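Long-range contacts in computational Design of Enzyme (Synthetic construct, PDB 3TP4), which is a computational enzyme design, probably meant to carry a catalytic triad with an activated nucleophile on a barrel scaffold related to glycosyl hydrolases: residues 18-23 with 360-365; 392-397 with 426-431; 112-117 with 173-178. All coordinates share one frame; numbering follows the deposited sequence.

From the N terminus, after the short strand 4-6 comes helix 15-27, whose 18-23 segment waits for its partner until residues 360-365 return to close contact 1, a loop of 336 residues spanning the barrel. Within that loop contact 3 opens and closes: 112-117, at the end of strand 107-113, meets 173-178, at the end of the neighbouring strand 168-174. Contact 2 follows in series, strands 391-398 and 429-433 closing a loop of 28 residues that holds strands 402-411 and 414-423 in the C-terminal Ig-like domain. Contact 1 ties the barrel's beginning to its end, and contact 3 two adjacent barrel strands. None touch; contacts 2 and 3 come nearest, about 13 Å between closest atoms.

Contact 1 of 3, residues 18-23 with 360-365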
loop_
_atom_site.group_PDB
_atom_site.type_symbol
_atom_site.label_atom_id
_atom_site.label_comp_id
_atom_site.label_asym_id
_atom_site.label_seq_id
_atom_site.Cartn_x
_atom_site.Cartn_y
_atom_site.Cartn_z
ATOM N N ARG A 18 -4.711 8.180 -13.516
ATOM C CA ARG A 18 -5.863 8.933 -13.033
ATOM C C ARG A 18 -7.156 8.210 -13.378
ATOM O O ARG A 18 -8.079 8.162 -12.569
ATOM C CB ARG A 18 -5.884 10.369 -13.587
ATOM C CG ARG A 18 -4.545 11.124 -13.406
ATOM C CD ARG A 18 -4.644 12.622 -13.705
ATOM N NE ARG A 18 -5.237 12.920 -15.006
ATOM C CZ ARG A 18 -4.561 13.006 -16.148
ATOM N NH1 ARG A 18 -3.251 12.813 -16.174
ATOM N NH2 ARG A 18 -5.203 13.286 -17.272
ATOM N N SER A 19 -7.227 7.668 -14.594
ATOM C CA SER A 19 -8.389 6.881 -15.002
ATOM C C SER A 19 -8.634 5.719 -14.034
ATOM O O SER A 19 -9.766 5.480 -13.592
ATOM C CB SER A 19 -8.182 6.328 -16.419
ATOM O OG SER A 19 -9.274 5.518 -16.805
ATOM N N LEU A 20 -7.572 4.991 -13.713
ATOM C CA LEU A 20 -7.706 3.824 -12.840
ATOM C C LEU A 20 -8.286 4.221 -11.491
ATOM O O LEU A 20 -9.173 3.550 -10.969
ATOM C CB LEU A 20 -6.356 3.123 -12.642
ATOM C CG LEU A 20 -6.376 1.926 -11.680
ATOM C CD1 LEU A 20 -7.414 0.871 -12.097
ATOM C CD2 LEU A 20 -4.993 1.286 -11.554
ATOM N N LEU A 21 -7.786 5.312 -10.913
ATOM C CA LEU A 21 -8.294 5.734 -9.604
ATOM C C LEU A 21 -9.784 6.072 -9.678
ATOM O O LEU A 21 -10.550 5.749 -8.772
ATOM C CB LEU A 21 -7.492 6.910 -9.055
ATOM C CG LEU A 21 -7.769 7.270 -7.598
ATOM C CD1 LEU A 21 -7.536 6.079 -6.690
ATOM C CD2 LEU A 21 -6.905 8.478 -7.158
ATOM N N SER A 22 -10.194 6.710 -10.773
ATOM C CA SER A 22 -11.607 6.993 -11.011
ATOM C C SER A 22 -12.425 5.713 -11.147
ATOM O O SER A 22 -13.525 5.610 -10.614
ATOM C CB SER A 22 -11.782 7.836 -12.278
ATOM O OG SER A 22 -13.161 7.977 -12.602
ATOM N N TYR A 23 -11.892 4.750 -11.885
ATOM C CA TYR A 23 -12.583 3.487 -12.094
ATOM C C TYR A 23 -12.786 2.750 -10.769
ATOM O O TYR A 23 -13.885 2.273 -10.479
ATOM C CB TYR A 23 -11.818 2.615 -13.102
ATOM C CG TYR A 23 -12.271 1.178 -13.127
ATOM C CD1 TYR A 23 -13.335 0.772 -13.930
ATOM C CD2 TYR A 23 -11.635 0.224 -12.346
ATOM C CE1 TYR A 23 -13.743 -0.543 -13.951
ATOM C CE2 TYR A 23 -12.029 -1.086 -12.363
ATOM C CZ TYR A 23 -13.081 -1.469 -13.166
ATOM O OH TYR A 23 -13.469 -2.786 -13.167
ATOM N N GLY A 360 -13.287 -0.166 -19.214
ATOM C CA GLY A 360 -13.211 1.274 -18.987
ATOM C C GLY A 360 -12.316 1.690 -17.817
ATOM O O GLY A 360 -12.482 2.774 -17.255
ATOM N N ALA A 361 -11.356 0.847 -17.457
ATOM C CA ALA A 361 -10.493 1.145 -16.316
ATOM C C ALA A 361 -9.451 2.208 -16.637
ATOM O O ALA A 361 -9.104 3.017 -15.773
ATOM C CB ALA A 361 -9.817 -0.120 -15.799
ATOM N N PHE A 362 -8.965 2.223 -17.877
ATOM C CA PHE A 362 -7.784 3.026 -18.197
ATOM C C PHE A 362 -7.993 4.136 -19.222
ATOM O O PHE A 362 -7.089 4.947 -19.435
ATOM C CB PHE A 362 -6.627 2.130 -18.649
ATOM C CG PHE A 362 -6.256 1.082 -17.653
ATOM C CD1 PHE A 362 -5.635 1.428 -16.462
ATOM C CD2 PHE A 362 -6.532 -0.260 -17.901
ATOM C CE1 PHE A 362 -5.288 0.460 -15.528
ATOM C CE2 PHE A 362 -6.191 -1.235 -16.973
ATOM C CZ PHE A 362 -5.569 -0.875 -15.780
ATOM N N ASP A 363 -9.171 4.195 -19.832
ATOM C CA ASP A 363 -9.368 5.072 -20.975
ATOM C C ASP A 363 -10.277 6.239 -20.649
ATOM O O ASP A 363 -10.767 6.915 -21.543
ATOM C CB ASP A 363 -9.897 4.281 -22.185
ATOM C CG ASP A 363 -11.226 3.600 -21.911
ATOM O OD1 ASP A 363 -11.723 3.665 -20.770
ATOM O OD2 ASP A 363 -11.771 2.981 -22.842
ATOM N N ARG A 364 -10.488 6.482 -19.360
ATOM C CA ARG A 364 -11.315 7.599 -18.931
ATOM C C ARG A 364 -10.563 8.923 -19.064
ATOM O O ARG A 364 -9.332 8.958 -19.066
ATOM C CB ARG A 364 -11.816 7.382 -17.497
ATOM C CG ARG A 364 -12.926 6.338 -17.407
ATOM C CD ARG A 364 -12.770 5.415 -16.209
ATOM N NE ARG A 364 -13.540 5.858 -15.056
ATOM C CZ ARG A 364 -14.607 5.231 -14.567
ATOM N NH1 ARG A 364 -15.062 4.120 -15.132
ATOM N NH2 ARG A 364 -15.228 5.724 -13.506
ATOM N N THR A 365 -11.316 10.004 -19.210
ATOM C CA THR A 365 -10.743 11.341 -19.203
ATOM C C THR A 365 -11.010 11.971 -17.843
ATOM O O THR A 365 -12.155 12.294 -17.507
ATOM C CB THR A 365 -11.340 12.220 -20.316
ATOM O OG1 THR A 365 -11.085 11.612 -21.590
ATOM C CG2 THR A 365 -10.707 13.608 -20.289
#
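R364 lies across helix segment 18-23, touching S19, S22 and Y23 from its CB to its guanidinium. Its CB starts against S19 OG, 3.2 Å away, and CG and CD pass over the same hydroxyl. From there the chain bends at chi2 and chi3, which carries the guanidinium past S19 and along the helix to S22. NE and NH2 both point at S22 OG, NE at 3.3 Å and NH2 at 3.2 Å, a side-on grip with the oxygen close to the guanidinium plane. That hydroxyl also bonds to E4, so it links the arginine to a carboxylate. CZ rides 3.6 Å from Y23 CA, which covers one guanidinium face, while NH1 comes to the edge of the Y23 ring, the two planes nearly perpendicular.

Helix 15-27 precedes the first strand, 32-37, of a TIM-barrel-like fold, and 360-365 is the loop leading into strand 366-368, which pairs with strand 4-6; the contact therefore fastens the start of the barrel region to the chain leaving it.

Serine suits position 19, where a small buried hydroxyl both donates and accepts. S19 OG donates to A361 O at 2.7 Å, approaching from above the carbonyl plane, and accepts from R364 N at 3.0 Å with an N-H...O angle of 153°. With OG anti to its own backbone N (chi1 178°), the hydroxyl is turned toward the loop between these two partners. A361 has only a methyl to offer, and this fits over the face of Y23, CB lying 3.9 Å from the ring centroid in a CH-pi contact. Farther along, F362 CE1 lies 4.1 Å from L20 CD1, and both apolar side chains also pack on P167.

Contact 2 of 3, residues 392-397 with 426-431; sequences TVRVRV and ALWWTA
L427 O is gripped by two donors: R396 NH1 at 3.1 Å, lying on a carbonyl lone pair with an N-H...O angle of 155°, and water 1, which accepts from V397 N. The carbonyl thus joins the loop before strand 429-431 to strand 392-397, directly and through a water bridge. R396 reaches it by a bend at chi2 (52°), after which the chain runs straight. L427 CD1 lies over one face of its guanidinium, 3.6 Å from NH1, while NH2 forms a salt bridge with D206. An arginine suits this place because one flat group can serve a carbonyl, a carboxylate and a leucine together.

W428 is sandwiched. R394 CD sits over one face, 3.9 Å from the centroid of the six-membered ring, and L427 CD2 covers the opposite one. The CD methylene of R394 makes this CH-pi contact; its charged end is too distant for more than a weak cation-pi attraction and bonds instead to S379. R394 CG also runs alongside T430 CG2.

The backbones pair in antiparallel register. V395 N bonds to W429 O at 2.8 Å, almost straight at 172°, and W429 N returns to V395 O at 2.9 Å; V393 and A431 form the next hydrogen-bonded pair, with R394 and T430 the non-hydrogen-bonded pair between. Water 2 accepts from W429 NE1 at 2.9 Å and donates to V397 O, giving the indole nitrogen a partner.

V393, V395, W429 and A431 share one sheet face, and V395, W429 and A431 pack on L421, whereas R396 and L427 reach helix 190-207 of the barrel: an antiparallel strand pair as in Ig-like domains, with an apolar inner face, here also docked on its neighbour.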
loop_
_atom_site.group_PDB
_atom_site.type_symbol
_atom_site.label_atom_id
_atom_site.label_comp_id
_atom_site.label_asym_id
_atom_site.label_seq_id
_atom_site.Cartn_x
_atom_site.Cartn_y
_atom_site.Cartn_z
ATOM N N THR A 392 20.019 16.600 13.061
ATOM C CA THR A 392 19.571 17.429 11.951
ATOM C C THR A 392 18.053 17.451 11.897
ATOM O O THR A 392 17.430 16.398 11.845
ATOM C CB THR A 392 20.104 16.893 10.621
ATOM O OG1 THR A 392 21.525 16.811 10.692
ATOM C CG2 THR A 392 19.713 17.813 9.475
ATOM N N VAL A 393 17.470 18.648 11.926
ATOM C CA VAL A 393 16.039 18.803 11.709
ATOM C C VAL A 393 15.796 18.879 10.207
ATOM O O VAL A 393 16.454 19.652 9.498
ATOM C CB VAL A 393 15.485 20.085 12.356
ATOM C CG1 VAL A 393 14.014 20.236 12.027
ATOM C CG2 VAL A 393 15.690 20.077 13.877
ATOM N N ARG A 394 14.871 18.062 9.718
ATOM C CA ARG A 394 14.525 18.079 8.300
ATOM C C ARG A 394 13.038 18.330 8.172
ATOM O O ARG A 394 12.233 17.602 8.742
ATOM C CB ARG A 394 14.854 16.734 7.642
ATOM C CG ARG A 394 16.345 16.408 7.589
ATOM C CD ARG A 394 16.579 14.968 7.084
ATOM N NE ARG A 394 18.004 14.652 7.025
ATOM C CZ ARG A 394 18.715 14.199 8.057
ATOM N NH1 ARG A 394 18.133 13.988 9.233
ATOM N NH2 ARG A 394 20.010 13.955 7.912
ATOM N N VAL A 395 12.679 19.359 7.418
ATOM C CA VAL A 395 11.286 19.639 7.130
ATOM C C VAL A 395 11.027 19.553 5.626
ATOM O O VAL A 395 11.769 20.125 4.812
ATOM C CB VAL A 395 10.880 21.043 7.623
ATOM C CG1 VAL A 395 9.422 21.330 7.242
ATOM C CG2 VAL A 395 11.087 21.166 9.152
ATOM N N ARG A 396 9.972 18.829 5.274
ATOM C CA ARG A 396 9.490 18.747 3.898
ATOM C C ARG A 396 8.266 19.665 3.744
ATOM O O ARG A 396 7.276 19.534 4.466
ATOM C CB ARG A 396 9.129 17.296 3.558
ATOM C CG ARG A 396 8.464 17.069 2.197
ATOM C CD ARG A 396 9.248 17.680 1.064
ATOM N NE ARG A 396 8.601 17.469 -0.231
ATOM C CZ ARG A 396 9.080 17.918 -1.389
ATOM N NH1 ARG A 396 10.215 18.618 -1.427
ATOM N NH2 ARG A 396 8.426 17.674 -2.513
ATOM N N VAL A 397 8.347 20.606 2.815
ATOM C CA VAL A 397 7.169 21.378 2.441
ATOM C C VAL A 397 6.891 21.083 0.979
ATOM O O VAL A 397 7.710 21.399 0.114
ATOM C CB VAL A 397 7.394 22.888 2.606
ATOM C CG1 VAL A 397 6.071 23.629 2.451
ATOM C CG2 VAL A 397 8.030 23.187 3.952
ATOM N N ALA A 426 17.363 19.811 -2.722
ATOM C CA ALA A 426 16.801 18.574 -3.256
ATOM C C ALA A 426 15.429 18.180 -2.713
ATOM O O ALA A 426 14.568 17.728 -3.471
ATOM C CB ALA A 426 17.797 17.416 -3.072
ATOM N N LEU A 427 15.226 18.322 -1.406
ATOM C CA LEU A 427 14.036 17.755 -0.775
ATOM C C LEU A 427 13.620 18.459 0.528
ATOM O O LEU A 427 12.431 18.719 0.753
ATOM C CB LEU A 427 14.279 16.262 -0.507
ATOM C CG LEU A 427 13.056 15.411 -0.174
ATOM C CD1 LEU A 427 11.999 15.504 -1.268
ATOM C CD2 LEU A 427 13.463 13.956 0.044
ATOM N N TRP A 428 14.592 18.776 1.379
ATOM C CA TRP A 428 14.295 19.284 2.724
ATOM C C TRP A 428 14.902 20.650 3.046
ATOM O O TRP A 428 15.968 21.013 2.542
ATOM C CB TRP A 428 14.804 18.317 3.795
ATOM C CG TRP A 428 14.224 16.924 3.773
ATOM C CD1 TRP A 428 12.919 16.569 3.966
ATOM C CD2 TRP A 428 14.954 15.699 3.606
ATOM N NE1 TRP A 428 12.788 15.193 3.905
ATOM C CE2 TRP A 428 14.023 14.642 3.680
ATOM C CE3 TRP A 428 16.301 15.401 3.370
ATOM C CZ2 TRP A 428 14.400 13.305 3.538
ATOM C CZ3 TRP A 428 16.673 14.070 3.234
ATOM C CH2 TRP A 428 15.725 13.042 3.315
ATOM N N TRP A 429 14.212 21.369 3.928
ATOM C CA TRP A 429 14.741 22.522 4.630
ATOM C C TRP A 429 15.324 21.967 5.915
ATOM O O TRP A 429 14.671 21.165 6.581
ATOM C CB TRP A 429 13.607 23.503 4.955
ATOM C CG TRP A 429 13.072 24.201 3.737
ATOM C CD1 TRP A 429 12.245 23.677 2.786
ATOM C CD2 TRP A 429 13.325 25.558 3.349
ATOM N NE1 TRP A 429 11.978 24.625 1.819
ATOM C CE2 TRP A 429 12.625 25.786 2.146
ATOM C CE3 TRP A 429 14.086 26.599 3.897
ATOM C CZ2 TRP A 429 12.660 27.007 1.484
ATOM C CZ3 TRP A 429 14.122 27.810 3.236
ATOM C CH2 TRP A 429 13.415 28.004 2.039
ATOM N N THR A 430 16.557 22.347 6.250
ATOM C CA THR A 430 17.249 21.720 7.376
ATOM C C THR A 430 17.986 22.717 8.253
ATOM O O THR A 430 18.267 23.831 7.833
ATOM C CB THR A 430 18.263 20.622 6.916
ATOM O OG1 THR A 430 19.433 21.234 6.345
ATOM C CG2 THR A 430 17.631 19.720 5.906
ATOM N N ALA A 431 18.285 22.292 9.480
ATOM C CA ALA A 431 19.130 23.039 10.409
ATOM C C ALA A 431 19.624 22.070 11.467
ATOM O O ALA A 431 18.961 21.069 11.757
ATOM C CB ALA A 431 18.341 24.171 11.071
HETATM O O HOH W 1 10.801 20.859 1.330
HETATM O O HOH W 2 10.455 23.153 -0.231
#

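Contact 3 of 3, residues 112-117 with 173-178; sequences AGVENF and WHENAG
A112 O receives two backbone donors from 173-178: H174 N at 3.1 Å, and W173 N in a weak, strongly bent bond of 125°. H174 N carries most of this link, beside the corner the chain turns at W173. The side chain of W173 then lies between A112 CB on one face and F117 on the other; F117 comes edge-on, a T-shaped pair with planes at 82° and centroids 5.4 Å apart. Tryptophan suits this place, since its wide ring fills the gap while NE1 is satisfied by T200 OG1; its carbonyl O accepts from Y193 OH.

Strands 107-113 and 168-174 are parallel neighbours in the TIM-like barrel, joined by a beta-alpha-beta crossover through helix 141-157. Beyond their ends N176 ND2 donates to E115 OE2 at 2.6 Å, in the amide plane and on the syn lone pair, at 159°. N176 OD1 has a weak bond from R282, so both ends of the amide are used.

E175 probably corresponds to the acid/base glutamate of family 26 glycosidases, at the end of the fourth barrel strand. Its chain folds back at chi2, bringing OE2 to A177 N at 2.9 Å and OE1 to 3.9 Å from V114 CG2. With an alanine here, A177 N would probably lose its acceptor and V114 CG2 part of its cover. V114 and E175 both also touch W183.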
loop_
_atom_site.group_PDB
_atom_site.type_symbol
_atom_site.label_atom_id
_atom_site.label_comp_id
_atom_site.label_asym_id
_atom_site.label_seq_id
_atom_site.Cartn_x
_atom_site.Cartn_y
_atom_site.Cartn_z
ATOM N N ALA A 112 5.070 -3.853 -0.836
ATOM C CA ALA A 112 6.383 -4.048 -0.229
ATOM C C ALA A 112 6.182 -4.424 1.231
ATOM O O ALA A 112 5.749 -3.595 2.037
ATOM C CB ALA A 112 7.221 -2.770 -0.342
ATOM N N GLY A 113 6.475 -5.678 1.564
ATOM C CA GLY A 113 6.286 -6.166 2.917
ATOM C C GLY A 113 7.401 -5.674 3.813
ATOM O O GLY A 113 8.296 -4.954 3.362
ATOM N N VAL A 114 7.366 -6.054 5.084
ATOM C CA VAL A 114 8.377 -5.561 6.008
ATOM C C VAL A 114 9.434 -6.616 6.377
ATOM O O VAL A 114 10.071 -6.525 7.429
ATOM C CB VAL A 114 7.750 -4.873 7.259
ATOM C CG1 VAL A 114 6.970 -3.613 6.841
ATOM C CG2 VAL A 114 6.846 -5.826 8.025
ATOM N N GLU A 115 9.650 -7.582 5.489
ATOM C CA GLU A 115 10.648 -8.622 5.730
ATOM C C GLU A 115 12.046 -8.050 5.950
ATOM O O GLU A 115 12.761 -8.475 6.855
ATOM C CB GLU A 115 10.678 -9.641 4.590
ATOM C CG GLU A 115 9.442 -10.516 4.512
ATOM C CD GLU A 115 8.216 -9.743 4.069
ATOM O OE1 GLU A 115 8.378 -8.767 3.304
ATOM O OE2 GLU A 115 7.094 -10.112 4.485
ATOM N N ASN A 116 12.433 -7.081 5.126
ATOM C CA ASN A 116 13.760 -6.482 5.252
ATOM C C ASN A 116 14.003 -5.822 6.601
ATOM O O ASN A 116 15.140 -5.491 6.935
ATOM C CB ASN A 116 14.018 -5.480 4.128
ATOM C CG ASN A 116 14.331 -6.156 2.816
ATOM O OD1 ASN A 116 15.133 -7.086 2.765
ATOM N ND2 ASN A 116 13.692 -5.699 1.744
ATOM N N PHE A 117 12.938 -5.629 7.372
ATOM C CA PHE A 117 13.041 -4.971 8.667
ATOM C C PHE A 117 13.327 -5.962 9.806
ATOM O O PHE A 117 13.309 -5.595 10.986
ATOM C CB PHE A 117 11.775 -4.156 8.967
ATOM C CG PHE A 117 11.564 -2.973 8.042
ATOM C CD1 PHE A 117 10.937 -3.139 6.813
ATOM C CD2 PHE A 117 11.975 -1.697 8.414
ATOM C CE1 PHE A 117 10.736 -2.061 5.956
ATOM C CE2 PHE A 117 11.773 -0.601 7.568
ATOM C CZ PHE A 117 11.148 -0.782 6.342
ATOM N N TRP A 173 5.199 -0.868 2.493
ATOM C CA TRP A 173 5.476 -1.193 3.900
ATOM C C TRP A 173 4.265 -1.674 4.690
ATOM O O TRP A 173 3.681 -0.922 5.484
ATOM C CB TRP A 173 6.166 -0.016 4.606
ATOM C CG TRP A 173 7.229 0.616 3.754
ATOM C CD1 TRP A 173 7.338 1.937 3.425
ATOM C CD2 TRP A 173 8.316 -0.053 3.098
ATOM N NE1 TRP A 173 8.426 2.131 2.604
ATOM C CE2 TRP A 173 9.050 0.929 2.398
ATOM C CE3 TRP A 173 8.751 -1.381 3.049
ATOM C CZ2 TRP A 173 10.192 0.623 1.653
ATOM C CZ3 TRP A 173 9.876 -1.690 2.292
ATOM C CH2 TRP A 173 10.588 -0.690 1.611
ATOM N N HIS A 174 3.892 -2.935 4.469
ATOM C CA HIS A 174 2.798 -3.553 5.207
ATOM C C HIS A 174 3.251 -4.907 5.785
ATOM O O HIS A 174 4.159 -5.549 5.259
ATOM C CB HIS A 174 1.558 -3.724 4.310
ATOM C CG HIS A 174 1.791 -4.625 3.138
ATOM N ND1 HIS A 174 1.283 -5.905 3.070
ATOM C CD2 HIS A 174 2.516 -4.447 2.007
ATOM C CE1 HIS A 174 1.664 -6.469 1.935
ATOM N NE2 HIS A 174 2.418 -5.607 1.276
ATOM N N GLU A 175 2.604 -5.312 6.872
ATOM C CA GLU A 175 2.964 -6.502 7.637
ATOM C C GLU A 175 2.405 -7.757 6.998
ATOM O O GLU A 175 1.208 -7.834 6.730
ATOM C CB GLU A 175 2.403 -6.356 9.053
ATOM C CG GLU A 175 2.581 -7.570 9.960
ATOM C CD GLU A 175 4.034 -8.010 10.091
ATOM O OE1 GLU A 175 4.757 -7.453 10.938
ATOM O OE2 GLU A 175 4.451 -8.907 9.337
ATOM N N ASN A 176 3.255 -8.756 6.781
ATOM C CA ASN A 176 2.802 -10.007 6.175
ATOM C C ASN A 176 2.338 -11.102 7.139
ATOM O O ASN A 176 1.815 -12.119 6.709
ATOM C CB ASN A 176 3.836 -10.546 5.191
ATOM C CG ASN A 176 3.778 -9.835 3.852
ATOM O OD1 ASN A 176 2.710 -9.728 3.236
ATOM N ND2 ASN A 176 4.918 -9.329 3.405
ATOM N N ALA A 177 2.522 -10.893 8.436
ATOM C CA ALA A 177 1.922 -11.775 9.447
ATOM C C ALA A 177 0.881 -10.962 10.227
ATOM O O ALA A 177 0.904 -9.743 10.143
ATOM C CB ALA A 177 3.000 -12.297 10.382
ATOM N N GLY A 178 -0.045 -11.584 10.964
ATOM C CA GLY A 178 -0.344 -13.007 10.943
ATOM C C GLY A 178 -1.739 -13.125 10.357
ATOM O O GLY A 178 -1.870 -13.181 9.139
#